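Local coordinates for protein tRNA dimethylallyltransferase (Bacillus halodurans, PDB 3EXA) that probably transfers a dimethylallyl group from dimethylallyl diphosphate to the adenine at position 37 of tRNAs that read codons beginning with uridine, at residues 197-200 and 201-205; 214-218 and 219-223; 239-242 and 243-246; 299-302 and 303-307. All coordinates share one frame; numbering follows the deposited sequence.

Interaction 1 of 4, residues 197-200 and 201-205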
loop_
_atom_site.group_PDB
_atom_site.type_symbol
_atom_site.label_atom_id
_atom_site.label_comp_id
_atom_site.label_asym_id
_atom_site.label_seq_id
_atom_site.Cartn_x
_atom_site.Cartn_y
_atom_site.Cartn_z
ATOM N N LEU A 197 -32.044 -6.947 -20.864
ATOM C CA LEU A 197 -32.617 -7.045 -22.202
ATOM C C LEU A 197 -31.757 -7.996 -23.036
ATOM O O LEU A 197 -30.543 -7.810 -23.142
ATOM C CB LEU A 197 -32.663 -5.661 -22.856
ATOM C CG LEU A 197 -33.349 -4.583 -21.998
ATOM C CD1 LEU A 197 -33.496 -3.300 -22.807
ATOM C CD2 LEU A 197 -34.711 -5.081 -21.536
ATOM N N THR A 198 -32.392 -9.024 -23.601
ATOM C CA THR A 198 -31.714 -10.028 -24.414
ATOM C C THR A 198 -32.384 -10.072 -25.751
ATOM O O THR A 198 -33.330 -9.332 -26.017
ATOM C CB THR A 198 -31.875 -11.462 -23.888
ATOM O OG1 THR A 198 -32.158 -11.440 -22.491
ATOM C CG2 THR A 198 -30.615 -12.270 -24.158
HETATM N N MSE A 199 -31.925 -11.016 -26.563
HETATM C CA MSE A 199 -32.453 -11.185 -27.902
HETATM C C MSE A 199 -31.864 -12.455 -28.497
HETATM O O MSE A 199 -30.792 -12.899 -28.088
HETATM C CB MSE A 199 -32.041 -9.971 -28.729
HETATM C CG MSE A 199 -32.915 -9.644 -29.917
HETATM SE SE MSE A 199 -32.286 -7.991 -30.757
HETATM C CE MSE A 199 -33.227 -6.699 -29.684
ATOM N N GLU A 200 -32.575 -13.039 -29.456
ATOM C CA GLU A 200 -32.125 -14.253 -30.130
ATOM C C GLU A 200 -30.736 -14.043 -30.739
ATOM O O GLU A 200 -30.443 -12.975 -31.282
ATOM C CB GLU A 200 -33.136 -14.646 -31.216
ATOM C CG GLU A 200 -34.252 -15.560 -30.714
ATOM C CD GLU A 200 -35.487 -15.576 -31.616
ATOM O OE1 GLU A 200 -35.339 -15.627 -32.861
ATOM O OE2 GLU A 200 -36.613 -15.550 -31.070
ATOM N N ARG A 201 -29.893 -15.070 -30.634
ATOM C CA ARG A 201 -28.506 -15.066 -31.129
ATOM C C ARG A 201 -28.282 -14.392 -32.479
ATOM O O ARG A 201 -27.661 -13.329 -32.567
ATOM C CB ARG A 201 -27.986 -16.513 -31.213
ATOM C CG ARG A 201 -26.483 -16.664 -31.483
ATOM C CD ARG A 201 -25.632 -15.982 -30.402
ATOM N NE ARG A 201 -25.877 -16.498 -29.051
ATOM C CZ ARG A 201 -25.392 -15.957 -27.931
ATOM N NH1 ARG A 201 -24.628 -14.872 -27.975
ATOM N NH2 ARG A 201 -25.678 -16.497 -26.755
ATOM N N ASP A 202 -28.776 -15.042 -33.527
ATOM C CA ASP A 202 -28.625 -14.565 -34.895
ATOM C C ASP A 202 -29.121 -13.148 -35.144
ATOM O O ASP A 202 -28.499 -12.392 -35.891
ATOM C CB ASP A 202 -29.329 -15.527 -35.848
ATOM C CG ASP A 202 -28.739 -16.918 -35.803
ATOM O OD1 ASP A 202 -29.261 -17.804 -36.511
ATOM O OD2 ASP A 202 -27.753 -17.125 -35.061
ATOM N N VAL A 203 -30.246 -12.797 -34.531
ATOM C CA VAL A 203 -30.832 -11.473 -34.686
ATOM C C VAL A 203 -29.899 -10.421 -34.105
ATOM O O VAL A 203 -29.569 -9.447 -34.770
ATOM C CB VAL A 203 -32.221 -11.402 -33.987
ATOM C CG1 VAL A 203 -32.716 -9.975 -33.926
ATOM C CG2 VAL A 203 -33.231 -12.248 -34.759
ATOM N N LEU A 204 -29.469 -10.639 -32.865
ATOM C CA LEU A 204 -28.571 -9.730 -32.174
ATOM C C LEU A 204 -27.275 -9.488 -32.949
ATOM O O LEU A 204 -26.792 -8.351 -33.033
ATOM C CB LEU A 204 -28.234 -10.285 -30.789
ATOM C CG LEU A 204 -27.248 -9.404 -30.014
ATOM C CD1 LEU A 204 -27.970 -8.153 -29.569
ATOM C CD2 LEU A 204 -26.673 -10.145 -28.810
ATOM N N TYR A 205 -26.702 -10.554 -33.508
ATOM C CA TYR A 205 -25.454 -10.447 -34.267
ATOM C C TYR A 205 -25.620 -9.588 -35.514
ATOM O O TYR A 205 -24.798 -8.709 -35.787
ATOM C CB TYR A 205 -24.920 -11.842 -34.660
ATOM C CG TYR A 205 -24.239 -12.603 -33.533
ATOM C CD1 TYR A 205 -24.027 -12.002 -32.291
ATOM C CD2 TYR A 205 -23.802 -13.920 -33.708
ATOM C CE1 TYR A 205 -23.405 -12.683 -31.247
ATOM C CE2 TYR A 205 -23.169 -14.618 -32.661
ATOM C CZ TYR A 205 -22.979 -13.984 -31.432
ATOM O OH TYR A 205 -22.372 -14.632 -30.370
#
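M199 and E200 meet V203 and L204 across the short turn from strand 191-198 into helix 201-218. The two residues before them, L197 and T198, are the last of the strand. L197 pairs by backbone with V9, and T198 with F287 and M289, so the strand is held between its two neighbours in the parallel sheet. The side chain of M199, a selenomethionine, folds over the first turn of the helix. Its CG lies anti to the backbone N (chi1 -155°), and the chain then bends at the third torsion. M199 SE ends 3.8 Å from V203 CG1, and M199 CG is 4.0 Å from the same methyl. The two side chains cross at about a right angle. M199 CB is also 4.3 Å from L204 CB. This is the strand-to-helix connection of an alpha/beta P-loop NTPase fold, and it lies close to the nucleotide loop: L204 touches V14, a residue of the predicted ATP site. E200 follows at the N-cap position. The carbonyl O of E200 accepts the first helical bond, from L204 N at 3.0 Å. That bond is nearly straight (174° at the hydrogen) and lies nearly along the C=O axis. The backbone N of E200 bonds to T290 OG1, so the cap residue is held on both sides of its CA. E200 CB lies 4.3 Å from V203 CG2. Next to it, R201 bends at its second and third torsions, and its NH1 makes a weak hydrogen bond of 3.3 Å to the OH of Y205, one turn on.

Interaction 2 of 4, residues 214-218 and 219-223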
loop_
_atom_site.group_PDB
_atom_site.type_symbol
_atom_site.label_atom_id
_atom_site.label_comp_id
_atom_site.label_asym_id
_atom_site.label_seq_id
_atom_site.Cartn_x
_atom_site.Cartn_y
_atom_site.Cartn_z
ATOM N N GLN A 214 -23.005 1.054 -39.976
ATOM C CA GLN A 214 -23.523 2.395 -39.696
ATOM C C GLN A 214 -22.399 3.321 -39.249
ATOM O O GLN A 214 -22.315 4.456 -39.709
ATOM C CB GLN A 214 -24.584 2.355 -38.607
ATOM C CG GLN A 214 -26.004 2.454 -39.096
ATOM C CD GLN A 214 -26.982 2.246 -37.955
ATOM O OE1 GLN A 214 -26.882 2.905 -36.914
ATOM N NE2 GLN A 214 -27.924 1.326 -38.135
HETATM N N MSE A 215 -21.545 2.836 -38.354
HETATM C CA MSE A 215 -20.432 3.642 -37.874
HETATM C C MSE A 215 -19.495 4.006 -39.020
HETATM O O MSE A 215 -19.010 5.135 -39.099
HETATM C CB MSE A 215 -19.630 2.898 -36.806
HETATM C CG MSE A 215 -20.433 2.481 -35.599
HETATM SE SE MSE A 215 -19.387 1.540 -34.277
HETATM C CE MSE A 215 -20.234 2.303 -32.704
ATOM N N VAL A 216 -19.233 3.049 -39.903
ATOM C CA VAL A 216 -18.351 3.323 -41.020
ATOM C C VAL A 216 -18.996 4.366 -41.918
ATOM O O VAL A 216 -18.323 5.267 -42.397
ATOM C CB VAL A 216 -18.057 2.058 -41.825
ATOM C CG1 VAL A 216 -17.188 2.399 -43.015
ATOM C CG2 VAL A 216 -17.371 1.040 -40.936
ATOM N N GLU A 217 -20.301 4.248 -42.124
ATOM C CA GLU A 217 -21.034 5.187 -42.959
ATOM C C GLU A 217 -21.040 6.596 -42.385
ATOM O O GLU A 217 -20.892 7.561 -43.129
ATOM C CB GLU A 217 -22.481 4.713 -43.158
ATOM C CG GLU A 217 -22.618 3.472 -44.043
ATOM C CD GLU A 217 -24.070 3.124 -44.366
ATOM O OE1 GLU A 217 -24.837 4.030 -44.767
ATOM O OE2 GLU A 217 -24.440 1.939 -44.236
ATOM N N GLU A 218 -21.205 6.716 -41.068
ATOM C CA GLU A 218 -21.245 8.025 -40.406
ATOM C C GLU A 218 -19.888 8.698 -40.297
ATOM O O GLU A 218 -19.811 9.906 -40.104
ATOM C CB GLU A 218 -21.847 7.891 -39.008
ATOM C CG GLU A 218 -23.352 7.727 -39.009
ATOM C CD GLU A 218 -23.871 7.084 -37.737
ATOM O OE1 GLU A 218 -25.097 6.877 -37.641
ATOM O OE2 GLU A 218 -23.057 6.778 -36.834
ATOM N N GLY A 219 -18.820 7.914 -40.410
ATOM C CA GLY A 219 -17.491 8.487 -40.333
ATOM C C GLY A 219 -16.542 7.919 -39.291
ATOM O O GLY A 219 -15.608 8.608 -38.886
ATOM N N LEU A 220 -16.754 6.684 -38.854
ATOM C CA LEU A 220 -15.868 6.083 -37.860
ATOM C C LEU A 220 -14.404 6.344 -38.204
ATOM O O LEU A 220 -13.659 6.884 -37.389
ATOM C CB LEU A 220 -16.098 4.573 -37.783
ATOM C CG LEU A 220 -15.220 3.874 -36.742
ATOM C CD1 LEU A 220 -15.481 4.493 -35.370
ATOM C CD2 LEU A 220 -15.521 2.384 -36.729
ATOM N N ILE A 221 -14.008 5.958 -39.418
ATOM C CA ILE A 221 -12.636 6.136 -39.897
ATOM C C ILE A 221 -12.119 7.560 -39.698
ATOM O O ILE A 221 -11.002 7.759 -39.228
ATOM C CB ILE A 221 -12.513 5.779 -41.403
ATOM C CG1 ILE A 221 -12.996 4.352 -41.639
ATOM C CG2 ILE A 221 -11.068 5.916 -41.848
ATOM C CD1 ILE A 221 -13.036 3.957 -43.086
ATOM N N ASP A 222 -12.925 8.547 -40.070
ATOM C CA ASP A 222 -12.524 9.938 -39.907
ATOM C C ASP A 222 -12.338 10.248 -38.436
ATOM O O ASP A 222 -11.377 10.913 -38.054
ATOM C CB ASP A 222 -13.583 10.876 -40.476
ATOM C CG ASP A 222 -13.599 10.881 -41.974
ATOM O OD1 ASP A 222 -12.545 11.242 -42.565
ATOM O OD2 ASP A 222 -14.654 10.530 -42.554
ATOM N N GLU A 223 -13.272 9.758 -37.620
ATOM C CA GLU A 223 -13.246 9.970 -36.182
ATOM C C GLU A 223 -11.971 9.402 -35.579
ATOM O O GLU A 223 -11.384 10.010 -34.685
ATOM C CB GLU A 223 -14.474 9.324 -35.522
ATOM C CG GLU A 223 -14.582 9.603 -34.027
ATOM C CD GLU A 223 -15.785 8.947 -33.378
ATOM O OE1 GLU A 223 -15.866 7.699 -33.372
ATOM O OE2 GLU A 223 -16.657 9.680 -32.867
HETATM O O HOH W 1 -15.688 6.018 -42.134
#
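The flat groups that meet here are peptide units, those of M215 and V216 with those of G219 and L220. The M215 carbonyl O takes L220 N at 2.7 Å, and this donor is tilted 32° from the carbonyl plane. G219 N comes to M215 O at 3.1 Å, in a weak bond. G219 N also makes a weak bond of 3.3 Å to V216 O. A water joins the V216 carbonyl to the next helix: it donates to V216 O at 2.8 Å and accepts from I221 N at 3.2 Å. The side chains follow the backbone turn. L220 CB lies 4.0 Å from M215 CB; with L220 CG anti to the backbone N (chi1 -179°), the CD2 branch also comes near M215 CB. M215 is a selenomethionine whose SE end leads away from L220, and its side chain touches I45 and A48. V216 CG1 and I221 CD1 approach more loosely, at 4.4 Å. L220 and I221 also rest on helix 256-279, through L263 and L256. E217 points away and forms a salt bridge with R210. G219 has a positive phi of 124°, which suits a residue without a CB. It is the C-prime residue of a Schellman motif: the motif ends helix 201-218, and the same glycine stands at the N-cap of helix 220-229.

Interaction 3 of 4, residues 239-242 and 243-246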
loop_
_atom_site.group_PDB
_atom_site.type_symbol
_atom_site.label_atom_id
_atom_site.label_comp_id
_atom_site.label_asym_id
_atom_site.label_seq_id
_atom_site.Cartn_x
_atom_site.Cartn_y
_atom_site.Cartn_z
ATOM N N GLN A 239 -7.954 2.319 -26.809
ATOM C CA GLN A 239 -7.762 0.881 -26.711
ATOM C C GLN A 239 -9.115 0.196 -26.756
ATOM O O GLN A 239 -9.208 -1.031 -26.737
ATOM C CB GLN A 239 -7.028 0.532 -25.410
ATOM C CG GLN A 239 -5.558 0.934 -25.414
ATOM C CD GLN A 239 -4.899 0.859 -24.039
ATOM O OE1 GLN A 239 -5.451 1.334 -23.047
ATOM N NE2 GLN A 239 -3.704 0.282 -23.983
ATOM N N ALA A 240 -10.169 1.001 -26.828
ATOM C CA ALA A 240 -11.531 0.475 -26.867
ATOM C C ALA A 240 -11.807 -0.399 -28.091
ATOM O O ALA A 240 -11.303 -0.145 -29.193
ATOM C CB ALA A 240 -12.536 1.620 -26.813
ATOM N N ILE A 241 -12.630 -1.416 -27.866
ATOM C CA ILE A 241 -13.021 -2.390 -28.871
ATOM C C ILE A 241 -13.902 -1.807 -29.986
ATOM O O ILE A 241 -14.959 -2.352 -30.313
ATOM C CB ILE A 241 -13.745 -3.572 -28.184
ATOM C CG1 ILE A 241 -14.022 -4.681 -29.189
ATOM C CG2 ILE A 241 -15.029 -3.087 -27.531
ATOM C CD1 ILE A 241 -14.579 -5.929 -28.549
ATOM N N GLY A 242 -13.426 -0.703 -30.559
ATOM C CA GLY A 242 -14.100 0.006 -31.634
ATOM C C GLY A 242 -13.224 1.115 -32.218
ATOM O O GLY A 242 -13.614 1.769 -33.182
ATOM N N TYR A 243 -12.051 1.349 -31.627
ATOM C CA TYR A 243 -11.099 2.352 -32.129
ATOM C C TYR A 243 -9.755 1.662 -32.379
ATOM O O TYR A 243 -8.960 2.110 -33.201
ATOM C CB TYR A 243 -10.880 3.515 -31.130
ATOM C CG TYR A 243 -12.053 4.469 -30.993
ATOM C CD1 TYR A 243 -13.109 4.170 -30.145
ATOM C CD2 TYR A 243 -12.145 5.618 -31.780
ATOM C CE1 TYR A 243 -14.243 4.973 -30.083
ATOM C CE2 TYR A 243 -13.275 6.440 -31.735
ATOM C CZ TYR A 243 -14.327 6.102 -30.883
ATOM O OH TYR A 243 -15.483 6.848 -30.859
ATOM N N LYS A 244 -9.504 0.569 -31.664
ATOM C CA LYS A 244 -8.250 -0.149 -31.830
ATOM C C LYS A 244 -8.157 -0.794 -33.215
ATOM O O LYS A 244 -7.098 -0.791 -33.823
ATOM C CB LYS A 244 -8.064 -1.200 -30.720
ATOM C CG LYS A 244 -8.934 -2.428 -30.827
ATOM C CD LYS A 244 -8.652 -3.438 -29.708
ATOM C CE LYS A 244 -9.738 -4.525 -29.730
ATOM N NZ LYS A 244 -9.576 -5.604 -28.712
ATOM N N GLU A 245 -9.262 -1.314 -33.734
ATOM C CA GLU A 245 -9.222 -1.930 -35.050
ATOM C C GLU A 245 -8.808 -0.913 -36.105
ATOM O O GLU A 245 -7.996 -1.206 -36.988
ATOM C CB GLU A 245 -10.575 -2.517 -35.413
ATOM C CG GLU A 245 -11.031 -3.631 -34.486
ATOM C CD GLU A 245 -11.680 -3.137 -33.209
ATOM O OE1 GLU A 245 -12.076 -1.945 -33.138
ATOM O OE2 GLU A 245 -11.818 -3.957 -32.273
HETATM N N MSE A 246 -9.361 0.288 -36.021
HETATM C CA MSE A 246 -9.001 1.320 -36.977
HETATM C C MSE A 246 -7.522 1.690 -36.807
HETATM O O MSE A 246 -6.821 1.942 -37.786
HETATM C CB MSE A 246 -9.895 2.552 -36.799
HETATM C CG MSE A 246 -11.353 2.304 -37.160
HETATM SE SE MSE A 246 -11.608 1.607 -38.982
HETATM C CE MSE A 246 -12.147 -0.213 -38.528
#
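Y243 and A240 meet through side chain and backbone at the start of helix 244-251. The Y243 ring presents an edge to A240 CB, which is 4.2 Å from Y243 CD1, while G242 O lies over one ring face. The ring's OH reaches E223 of helix 220-229. K244 turns the other way. Its CG sits between the backbone N and the carbonyl carbon (chi1 73°), a crowded position, and the chain beyond is fully extended. It therefore runs back along the loop: K244 CD lies 3.9 Å from Q239 O, and K244 CE lies 4.0 Å from I241 CA. E245 is bent at its second torsion (82°), which folds its carboxylate back over the I241-G242 peptide. E245 OE2 comes 3.9 Å from I241 CG1, and it takes a hydrogen bond from N266 ND2. E245 OE1 is 3.2 Å from G242 CA. I241 itself packs on N266 and Y270 of helix 256-279. Residues 239-244 belong to a region that probably interacts with the substrate tRNA. The A240 carbonyl O is gripped by three backbone donors. G242 N lies 2.6 Å from A240 O and closes an inverse gamma turn centred on I241. Y243 N, 3.0 Å from A240 O, comes from 43° out of the carbonyl plane. K244 N, 3.1 Å from A240 O, lies almost in line with the C=O. One oxygen thus ties the turn to the first turn of the helix, and the bonding probably polarises that carbonyl.

Interaction 4 of 4, residues 299-302 and 303-307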
loop_
_atom_site.group_PDB
_atom_site.type_symbol
_atom_site.label_atom_id
_atom_site.label_comp_id
_atom_site.label_asym_id
_atom_site.label_seq_id
_atom_site.Cartn_x
_atom_site.Cartn_y
_atom_site.Cartn_z
HETATM N N MSE A 299 -44.701 -1.756 -21.669
HETATM C CA MSE A 299 -45.781 -1.683 -20.699
HETATM C C MSE A 299 -45.612 -2.819 -19.688
HETATM O O MSE A 299 -45.892 -2.646 -18.503
HETATM C CB MSE A 299 -47.133 -1.780 -21.418
HETATM C CG MSE A 299 -48.351 -1.433 -20.571
HETATM SE SE MSE A 299 -49.987 -1.220 -21.645
HETATM C CE MSE A 299 -50.233 -3.070 -22.227
ATOM N N GLU A 300 -45.132 -3.970 -20.150
ATOM C CA GLU A 300 -44.920 -5.115 -19.270
ATOM C C GLU A 300 -43.741 -4.859 -18.348
ATOM O O GLU A 300 -43.766 -5.233 -17.175
ATOM C CB GLU A 300 -44.636 -6.382 -20.082
ATOM C CG GLU A 300 -44.302 -7.611 -19.232
ATOM C CD GLU A 300 -43.542 -8.681 -20.007
ATOM O OE1 GLU A 300 -43.615 -8.682 -21.260
ATOM O OE2 GLU A 300 -42.875 -9.530 -19.361
ATOM N N ILE A 301 -42.703 -4.225 -18.887
ATOM C CA ILE A 301 -41.499 -3.932 -18.119
ATOM C C ILE A 301 -41.756 -2.869 -17.063
ATOM O O ILE A 301 -41.205 -2.949 -15.971
ATOM C CB ILE A 301 -40.353 -3.433 -19.026
ATOM C CG1 ILE A 301 -39.872 -4.567 -19.929
ATOM C CG2 ILE A 301 -39.194 -2.921 -18.168
ATOM C CD1 ILE A 301 -38.836 -4.140 -20.927
ATOM N N HIS A 302 -42.572 -1.869 -17.402
ATOM C CA HIS A 302 -42.887 -0.794 -16.474
ATOM C C HIS A 302 -43.706 -1.320 -15.310
ATOM O O HIS A 302 -43.493 -0.940 -14.155
ATOM C CB HIS A 302 -43.673 0.310 -17.162
ATOM C CG HIS A 302 -44.333 1.258 -16.205
ATOM N ND1 HIS A 302 -45.539 0.984 -15.602
ATOM C CD2 HIS A 302 -43.930 2.460 -15.724
ATOM C CE1 HIS A 302 -45.859 1.982 -14.788
ATOM N NE2 HIS A 302 -44.901 2.884 -14.844
ATOM N N ASN A 303 -44.663 -2.177 -15.620
ATOM C CA ASN A 303 -45.482 -2.744 -14.579
ATOM C C ASN A 303 -44.594 -3.499 -13.601
ATOM O O ASN A 303 -44.680 -3.280 -12.395
ATOM C CB ASN A 303 -46.535 -3.676 -15.175
ATOM C CG ASN A 303 -47.387 -4.321 -14.115
ATOM O OD1 ASN A 303 -47.192 -5.485 -13.766
ATOM N ND2 ASN A 303 -48.330 -3.558 -13.571
ATOM N N PHE A 304 -43.720 -4.363 -14.116
ATOM C CA PHE A 304 -42.832 -5.132 -13.247
ATOM C C PHE A 304 -41.909 -4.271 -12.385
ATOM O O PHE A 304 -41.760 -4.509 -11.185
ATOM C CB PHE A 304 -41.977 -6.106 -14.052
ATOM C CG PHE A 304 -40.925 -6.773 -13.229
ATOM C CD1 PHE A 304 -39.659 -6.200 -13.091
ATOM C CD2 PHE A 304 -41.205 -7.955 -12.553
ATOM C CE1 PHE A 304 -38.674 -6.789 -12.275
ATOM C CE2 PHE A 304 -40.237 -8.558 -11.734
ATOM C CZ PHE A 304 -38.961 -7.968 -11.600
ATOM N N ILE A 305 -41.283 -3.281 -13.012
ATOM C CA ILE A 305 -40.383 -2.374 -12.321
ATOM C C ILE A 305 -41.130 -1.566 -11.268
ATOM O O ILE A 305 -40.773 -1.588 -10.089
ATOM C CB ILE A 305 -39.704 -1.416 -13.320
ATOM C CG1 ILE A 305 -38.689 -2.187 -14.160
ATOM C CG2 ILE A 305 -39.039 -0.274 -12.586
ATOM C CD1 ILE A 305 -37.980 -1.337 -15.203
ATOM N N ALA A 306 -42.170 -0.861 -11.697
ATOM C CA ALA A 306 -42.974 -0.052 -10.788
ATOM C C ALA A 306 -43.473 -0.885 -9.609
ATOM O O ALA A 306 -43.439 -0.430 -8.466
ATOM C CB ALA A 306 -44.164 0.567 -11.535
ATOM N N GLY A 307 -43.930 -2.107 -9.886
ATOM C CA GLY A 307 -44.418 -2.972 -8.826
ATOM C C GLY A 307 -43.345 -3.385 -7.834
ATOM O O GLY A 307 -43.501 -3.172 -6.631
#
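I305 packs back on I301, one turn earlier in helix 294-317. I305 CB lies 3.4 Å from I301 O. CG1 stands anti to its own carbonyl carbon (chi1 -71°), which brings I305 CG1 3.2 Å from I301 O. The tip, I305 CD1, then meets I301 CG2 at 3.6 Å. The two isoleucines lie side by side and point the same way, onto L23 of helix 16-25 and I195 of strand 191-198. F304 touches V193 and T285, and I301 also touches F287. This face of the helix therefore covers the sheet at strands 191-198 and 284-288. H302 makes a different kind of contact. Its CG lies anti to the backbone N (chi1 165°), and the imidazole stands out from the helix, leaning toward A306. A306 CB sits over one face of the H302 ring, 4.2 Å from the centroid and 22° off the normal, in a CH-pi contact. The methyl, A306 CB, is displaced toward the ring rim, with H302 CE1 the nearest ring atom at 3.9 Å. Regular helical bonds join the same pairs: I305 N to I301 O at 3.0 Å, and A306 N to H302 O at 2.8 Å. The carboxylate of E300 forms a salt bridge with K297, earlier in the same helix. The side-chain contacts across this turn are thus dispersive, aliphatic on the buried face and methyl on imidazole beside it, while the directional bonds come from the backbone.

In the fold
Interactions 2 and 3 form the tighter pair, with centres about 13 Å apart. E223 OE1 and Y243 OH are 2.7 Å apart in a probable hydrogen bond, and I221 CG1 packs on M246 SE at 4.1 Å. Interaction 1 begins helix 201-218 and interaction 2 ends it, with centres about 24 Å apart. Interaction 4 touches interaction 1 through L197 CD2 and I301 CD1, 4.3 Å apart, and its centre lies about 37 Å from that of interaction 3. Interaction 1 adjoins the predicted nucleotide loop, the side chain of L204 lying about 4 Å from that of V14. I241 of interaction 3 lies about 8 Å, side chain to side chain, from both T12 and T101, the latter a probable tRNA contact.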